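Local coordinates for protein putative metal-dependent hydrolase (Parabacteroides distasonis ATCC 8503, PDB 3KL7) that binds two zinc ions in a metallo-beta-lactamase fold and is probably a metal-dependent hydrolase, its substrate not being established, at residues 158-163 / 179-184; 204-209 / 230-235. One frame throughout, in Å; residues are numbered along the deposited sequence.

Contact 1: 158-163 / 179-184. With ZN (zinc ion), chain C; ZN (zinc ion), chain D.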
loop_
_atom_site.group_PDB
_atom_site.type_symbol
_atom_site.label_atom_id
_atom_site.label_comp_id
_atom_site.label_asym_id
_atom_site.label_seq_id
_atom_site.Cartn_x
_atom_site.Cartn_y
_atom_site.Cartn_z
ATOM N N TYR A 158 -6.423 3.078 0.042
ATOM C CA TYR A 158 -5.204 3.863 -0.241
ATOM C C TYR A 158 -4.006 3.159 0.360
ATOM O O TYR A 158 -3.933 2.979 1.568
ATOM C CB TYR A 158 -5.349 5.272 0.334
ATOM C CG TYR A 158 -4.078 6.112 0.327
ATOM C CD1 TYR A 158 -3.228 6.113 -0.756
ATOM C CD2 TYR A 158 -3.763 6.923 1.401
ATOM C CE1 TYR A 158 -2.063 6.900 -0.767
ATOM C CE2 TYR A 158 -2.591 7.708 1.406
ATOM C CZ TYR A 158 -1.753 7.685 0.318
ATOM O OH TYR A 158 -0.599 8.460 0.318
ATOM N N ILE A 159 -3.092 2.715 -0.491
ATOM C CA ILE A 159 -1.820 2.155 -0.032
ATOM C C ILE A 159 -0.707 3.201 -0.309
ATOM O O ILE A 159 -0.333 3.431 -1.447
ATOM C CB ILE A 159 -1.511 0.813 -0.742
ATOM C CG1 ILE A 159 -2.643 -0.225 -0.418
ATOM C CG2 ILE A 159 -0.092 0.282 -0.320
ATOM C CD1 ILE A 159 -2.703 -1.364 -1.345
ATOM N N ALA A 160 -0.207 3.842 0.749
ATOM C CA ALA A 160 0.673 5.001 0.576
ATOM C C ALA A 160 2.055 4.637 0.052
ATOM O O ALA A 160 2.700 5.446 -0.574
ATOM C CB ALA A 160 0.788 5.792 1.874
ATOM N N GLY A 161 2.500 3.423 0.286
ATOM C CA GLY A 161 3.909 3.097 0.010
ATOM C C GLY A 161 4.803 3.822 1.028
ATOM O O GLY A 161 4.403 3.990 2.186
ATOM N N ASP A 162 5.997 4.256 0.603
ATOM C CA ASP A 162 6.931 4.955 1.513
ATOM C C ASP A 162 6.903 6.475 1.287
ATOM O O ASP A 162 7.291 6.959 0.238
ATOM C CB ASP A 162 8.359 4.403 1.361
ATOM C CG ASP A 162 8.529 3.025 2.026
ATOM O OD1 ASP A 162 7.542 2.524 2.657
ATOM O OD2 ASP A 162 9.634 2.455 1.940
ATOM N N THR A 163 6.424 7.209 2.301
ATOM C CA THR A 163 6.202 8.647 2.181
ATOM C C THR A 163 6.205 9.318 3.556
ATOM O O THR A 163 6.174 8.662 4.575
ATOM C CB THR A 163 4.853 8.915 1.501
ATOM O OG1 THR A 163 4.641 10.338 1.349
ATOM C CG2 THR A 163 3.706 8.290 2.317
ATOM N N PHE A 179 -3.533 2.631 4.332
ATOM C CA PHE A 179 -2.324 2.135 4.912
ATOM C C PHE A 179 -1.282 3.230 4.847
ATOM O O PHE A 179 -0.907 3.662 3.767
ATOM C CB PHE A 179 -1.836 0.880 4.151
ATOM C CG PHE A 179 -2.790 -0.296 4.252
ATOM C CD1 PHE A 179 -3.922 -0.358 3.446
ATOM C CD2 PHE A 179 -2.567 -1.307 5.155
ATOM C CE1 PHE A 179 -4.795 -1.414 3.546
ATOM C CE2 PHE A 179 -3.440 -2.359 5.260
ATOM C CZ PHE A 179 -4.555 -2.415 4.460
ATOM N N LEU A 180 -0.828 3.681 6.015
ATOM C CA LEU A 180 0.253 4.680 6.117
ATOM C C LEU A 180 1.488 4.073 6.783
ATOM O O LEU A 180 1.362 3.297 7.760
ATOM C CB LEU A 180 -0.218 5.883 6.936
ATOM C CG LEU A 180 -1.376 6.637 6.311
ATOM C CD1 LEU A 180 -1.845 7.804 7.232
ATOM C CD2 LEU A 180 -0.979 7.141 4.908
ATOM N N PRO A 181 2.696 4.416 6.264
ATOM C CA PRO A 181 3.993 3.925 6.771
ATOM C C PRO A 181 4.525 4.722 7.942
ATOM O O PRO A 181 4.605 5.945 7.866
ATOM C CB PRO A 181 4.920 4.111 5.568
ATOM C CG PRO A 181 4.364 5.266 4.871
ATOM C CD PRO A 181 2.866 5.117 4.981
ATOM N N VAL A 182 4.922 4.022 9.005
ATOM C CA VAL A 182 5.285 4.660 10.244
ATOM C C VAL A 182 6.582 4.054 10.820
ATOM O O VAL A 182 6.564 3.375 11.872
ATOM C CB VAL A 182 4.122 4.523 11.300
ATOM C CG1 VAL A 182 4.338 5.452 12.459
ATOM C CG2 VAL A 182 2.706 4.771 10.630
ATOM N N ASN A 183 7.702 4.284 10.133
ATOM C CA ASN A 183 9.004 3.927 10.678
ATOM C C ASN A 183 10.033 5.016 10.431
ATOM O O ASN A 183 9.834 5.870 9.592
ATOM C CB ASN A 183 9.492 2.550 10.162
ATOM C CG ASN A 183 9.892 2.566 8.706
ATOM O OD1 ASN A 183 9.387 3.362 7.910
ATOM N ND2 ASN A 183 10.778 1.679 8.344
ATOM N N GLN A 184 11.126 4.981 11.189
ATOM C CA GLN A 184 12.134 5.990 11.089
ATOM C C GLN A 184 13.512 5.390 10.753
ATOM O O GLN A 184 13.826 4.293 11.180
ATOM C CB GLN A 184 12.196 6.797 12.385
ATOM C CG GLN A 184 11.035 7.804 12.509
ATOM C CD GLN A 184 11.179 8.976 11.544
ATOM O OE1 GLN A 184 11.999 9.885 11.777
ATOM N NE2 GLN A 184 10.392 8.966 10.448
HETATM ZN ZN ZN C . 11.519 2.685 0.650
HETATM ZN ZN ZN D . 10.305 0.620 2.684
HETATM O O HOH W 1 11.919 0.831 1.402
#
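P181 and F179 carry most of the contact between two parallel strands of the metallo-beta-lactamase fold, at the point where strand 155-159 ends and the chain turns off to the dinuclear zinc site. The strands pair through two backbone hydrogen bonds, F179 N to Y158 O at 2.8 Å and A160 N to F179 O at 3.1 Å. On the sheet face shared by I159 and F179 the side chains run alongside each other and point the same way, and the aromatic ring also touches I32 and F34 of the other sheet. With CG anti to the backbone N (chi1 170°), the Y158 ring reaches L180, crossing that side chain at about a right angle, with CE2 of Y158 3.9 Å from CD2 of L180. Beyond the bridge, P181 fits against the turn. Its CD meets A160 CB at 3.8 Å, its CG lies close to G161 O, and T163 CG2 comes to 4.0 Å from the same CG. G161, at positive phi (70°), lies in the turn that leads to D162, whose OD2 bridges the two zinc ions, 2.3 Å from that of chain C and 2.1 Å from that of chain D.

Contact 2: 204-209 / 230-235. With ZN (zinc ion), chain D.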
loop_
_atom_site.group_PDB
_atom_site.type_symbol
_atom_site.label_atom_id
_atom_site.label_comp_id
_atom_site.label_asym_id
_atom_site.label_seq_id
_atom_site.Cartn_x
_atom_site.Cartn_y
_atom_site.Cartn_z
ATOM N N ILE A 204 -10.980 3.901 7.984
ATOM C CA ILE A 204 -10.189 2.869 8.650
ATOM C C ILE A 204 -8.733 3.074 8.337
ATOM O O ILE A 204 -8.382 3.292 7.194
ATOM C CB ILE A 204 -10.635 1.465 8.197
ATOM C CG1 ILE A 204 -12.015 1.164 8.785
ATOM C CG2 ILE A 204 -9.606 0.397 8.630
ATOM C CD1 ILE A 204 -12.815 0.228 7.993
ATOM N N LEU A 205 -7.874 3.026 9.370
ATOM C CA LEU A 205 -6.435 3.269 9.177
ATOM C C LEU A 205 -5.624 2.121 9.710
ATOM O O LEU A 205 -5.663 1.832 10.897
ATOM C CB LEU A 205 -5.991 4.587 9.879
ATOM C CG LEU A 205 -4.439 4.885 9.888
ATOM C CD1 LEU A 205 -3.952 5.183 8.505
ATOM C CD2 LEU A 205 -4.074 6.049 10.832
ATOM N N TYR A 206 -4.875 1.471 8.826
ATOM C CA TYR A 206 -3.903 0.460 9.232
ATOM C C TYR A 206 -2.489 1.050 9.159
ATOM O O TYR A 206 -1.930 1.191 8.056
ATOM C CB TYR A 206 -3.937 -0.757 8.284
ATOM C CG TYR A 206 -5.185 -1.631 8.365
ATOM C CD1 TYR A 206 -5.285 -2.636 9.297
ATOM C CD2 TYR A 206 -6.242 -1.457 7.474
ATOM C CE1 TYR A 206 -6.412 -3.438 9.367
ATOM C CE2 TYR A 206 -7.363 -2.254 7.533
ATOM C CZ TYR A 206 -7.443 -3.243 8.482
ATOM O OH TYR A 206 -8.563 -4.042 8.548
ATOM N N PRO A 207 -1.891 1.381 10.315
ATOM C CA PRO A 207 -0.477 1.654 10.231
ATOM C C PRO A 207 0.274 0.433 9.695
ATOM O O PRO A 207 0.021 -0.696 10.132
ATOM C CB PRO A 207 -0.083 1.917 11.693
ATOM C CG PRO A 207 -1.180 1.418 12.489
ATOM C CD PRO A 207 -2.394 1.545 11.674
ATOM N N TYR A 208 1.187 0.647 8.760
ATOM C CA TYR A 208 2.003 -0.444 8.290
ATOM C C TYR A 208 3.442 -0.004 8.048
ATOM O O TYR A 208 3.797 1.175 8.278
ATOM C CB TYR A 208 1.338 -1.132 7.073
ATOM C CG TYR A 208 1.598 -0.551 5.673
ATOM C CD1 TYR A 208 1.927 0.798 5.474
ATOM C CD2 TYR A 208 1.455 -1.350 4.560
ATOM C CE1 TYR A 208 2.146 1.299 4.215
ATOM C CE2 TYR A 208 1.666 -0.862 3.290
ATOM C CZ TYR A 208 2.013 0.460 3.112
ATOM O OH TYR A 208 2.228 0.940 1.825
ATOM N N HIS A 209 4.292 -0.941 7.650
ATOM C CA HIS A 209 5.686 -0.620 7.400
ATOM C C HIS A 209 6.230 0.130 8.638
ATOM O O HIS A 209 6.935 1.138 8.502
ATOM C CB HIS A 209 5.776 0.272 6.111
ATOM C CG HIS A 209 7.172 0.455 5.559
ATOM N ND1 HIS A 209 8.009 1.469 5.971
ATOM C CD2 HIS A 209 7.842 -0.209 4.582
ATOM C CE1 HIS A 209 9.150 1.402 5.295
ATOM N NE2 HIS A 209 9.075 0.395 4.448
ATOM N N ARG A 230 -6.367 0.434 13.270
ATOM C CA ARG A 230 -6.288 -1.018 13.524
ATOM C C ARG A 230 -4.856 -1.465 13.490
ATOM O O ARG A 230 -4.181 -1.314 12.471
ATOM C CB ARG A 230 -7.078 -1.795 12.475
ATOM C CG ARG A 230 -8.564 -1.417 12.407
ATOM C CD ARG A 230 -9.305 -2.234 11.370
ATOM N NE ARG A 230 -10.733 -1.951 11.385
ATOM C CZ ARG A 230 -11.652 -2.672 10.730
ATOM N NH1 ARG A 230 -11.291 -3.724 9.999
ATOM N NH2 ARG A 230 -12.932 -2.342 10.810
ATOM N N ILE A 231 -4.381 -2.007 14.594
ATOM C CA ILE A 231 -2.995 -2.475 14.680
ATOM C C ILE A 231 -2.886 -3.954 14.263
ATOM O O ILE A 231 -3.529 -4.837 14.839
ATOM C CB ILE A 231 -2.410 -2.295 16.117
ATOM C CG1 ILE A 231 -2.612 -0.861 16.590
ATOM C CG2 ILE A 231 -0.926 -2.643 16.149
ATOM C CD1 ILE A 231 -2.066 0.155 15.653
ATOM N N ARG A 232 -2.069 -4.194 13.249
ATOM C CA ARG A 232 -1.805 -5.528 12.749
ATOM C C ARG A 232 -0.298 -5.765 12.735
ATOM O O ARG A 232 0.469 -4.854 12.965
ATOM C CB ARG A 232 -2.391 -5.674 11.350
ATOM C CG ARG A 232 -3.923 -5.489 11.303
ATOM C CD ARG A 232 -4.660 -6.599 12.044
ATOM N NE ARG A 232 -6.116 -6.470 11.960
ATOM C CZ ARG A 232 -6.873 -5.747 12.808
ATOM N NH1 ARG A 232 -6.329 -5.075 13.820
ATOM N NH2 ARG A 232 -8.163 -5.691 12.632
ATOM N N GLU A 233 0.117 -6.999 12.482
ATOM C CA GLU A 233 1.546 -7.330 12.504
ATOM C C GLU A 233 2.202 -6.916 11.196
ATOM O O GLU A 233 2.525 -7.756 10.350
ATOM C CB GLU A 233 1.766 -8.820 12.784
ATOM C CG GLU A 233 1.264 -9.280 14.168
ATOM C CD GLU A 233 1.866 -8.469 15.321
ATOM O OE1 GLU A 233 3.030 -8.737 15.703
ATOM O OE2 GLU A 233 1.163 -7.570 15.847
ATOM N N LEU A 234 2.395 -5.608 11.045
ATOM C CA LEU A 234 2.903 -5.039 9.813
ATOM C C LEU A 234 4.163 -4.204 10.064
ATOM O O LEU A 234 4.339 -3.117 9.486
ATOM C CB LEU A 234 1.818 -4.184 9.127
ATOM C CG LEU A 234 0.666 -4.979 8.503
ATOM C CD1 LEU A 234 -0.543 -4.093 8.232
ATOM C CD2 LEU A 234 1.118 -5.689 7.247
ATOM N N GLN A 235 5.043 -4.715 10.909
ATOM C CA GLN A 235 6.336 -4.049 11.139
ATOM C C GLN A 235 7.260 -4.221 9.926
ATOM O O GLN A 235 7.393 -5.311 9.376
ATOM C CB GLN A 235 7.007 -4.535 12.435
ATOM C CG GLN A 235 6.857 -5.969 12.736
ATOM C CD GLN A 235 5.528 -6.319 13.375
ATOM O OE1 GLN A 235 4.685 -6.973 12.753
ATOM N NE2 GLN A 235 5.332 -5.895 14.607
ATOM O OXT GLN A 235 7.857 -3.247 9.437
HETATM ZN ZN ZN D . 10.305 0.620 2.684
HETATM O O HOH W 2 -1.947 -2.188 11.330
HETATM O O HOH W 1 11.919 0.831 1.402
#
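The Y206 ring meets two arginines, R230 and R232, whose guanidinium planes stand at 80° and 85° to it, and it also stacks with F179 of strand 177-181. R232 brings CG to the ring edge, 3.7 Å from Y206 CD1, and its bent chain then folds back so that Y206 CE1 lies over one face of its guanidinium, offset toward the rim. R230, extended from CG to NE, runs obliquely past the ring and donates from NH1 to Y206 OH at 3.1 Å, the hydroxyl lying somewhat out of the guanidinium plane; I204 CD1 lies over one face of that group, again near the rim. Water 2 sits at the ring edge, in its plane, donating to P207 O and R230 O and accepting from R232 N, and so links the two backbones. R230 N bonds to L205 O at 2.8 Å, carrying the pairing of strands 204-208 and 228-229 into the C-terminal tail. Further along, I231 CD1 touches P207 CG at 3.5 Å, and L234 CD1 lies 3.7 Å from Y208 CB. Where the strand ends, the H209 side chain sets off away from the tail, and its NE2 binds one zinc ion at 2.2 Å, shared with D77, H78, D162 and a water. Around Y206, D20 takes a salt bridge from R232 and also hydrogen-bonds Y206 OH, while D228 pairs with R230, so the two carboxylates probably offset the arginines. Held between an arginine donor and a carboxylate, the phenol hydroxyl probably has its direction fixed, while packing limits the ring's rotation.

From the N terminus, the chain reaches strand 155-159 after all strands of the first sheet. Contact 1 closes the loop between residues 163 and 179, and the helix 190-200 then leads over to strand 204-208. Contact 2 closes the later loop, which holds helix 217-221, so the two lie in series, neither nested nor crossed. They meet side by side in one sheet, where 177-181 and 204-208 are neighbours: L180 O lies 2.8 Å from Y208 N, and Y208 OH is 2.9 Å from G161 N, both probable hydrogen bonds. Together they bring D162 and H209, from beyond the ends of strands 155-159 and 204-208, which flank 177-181, to the same zinc ion, and tie the C-terminal tail to that sheet.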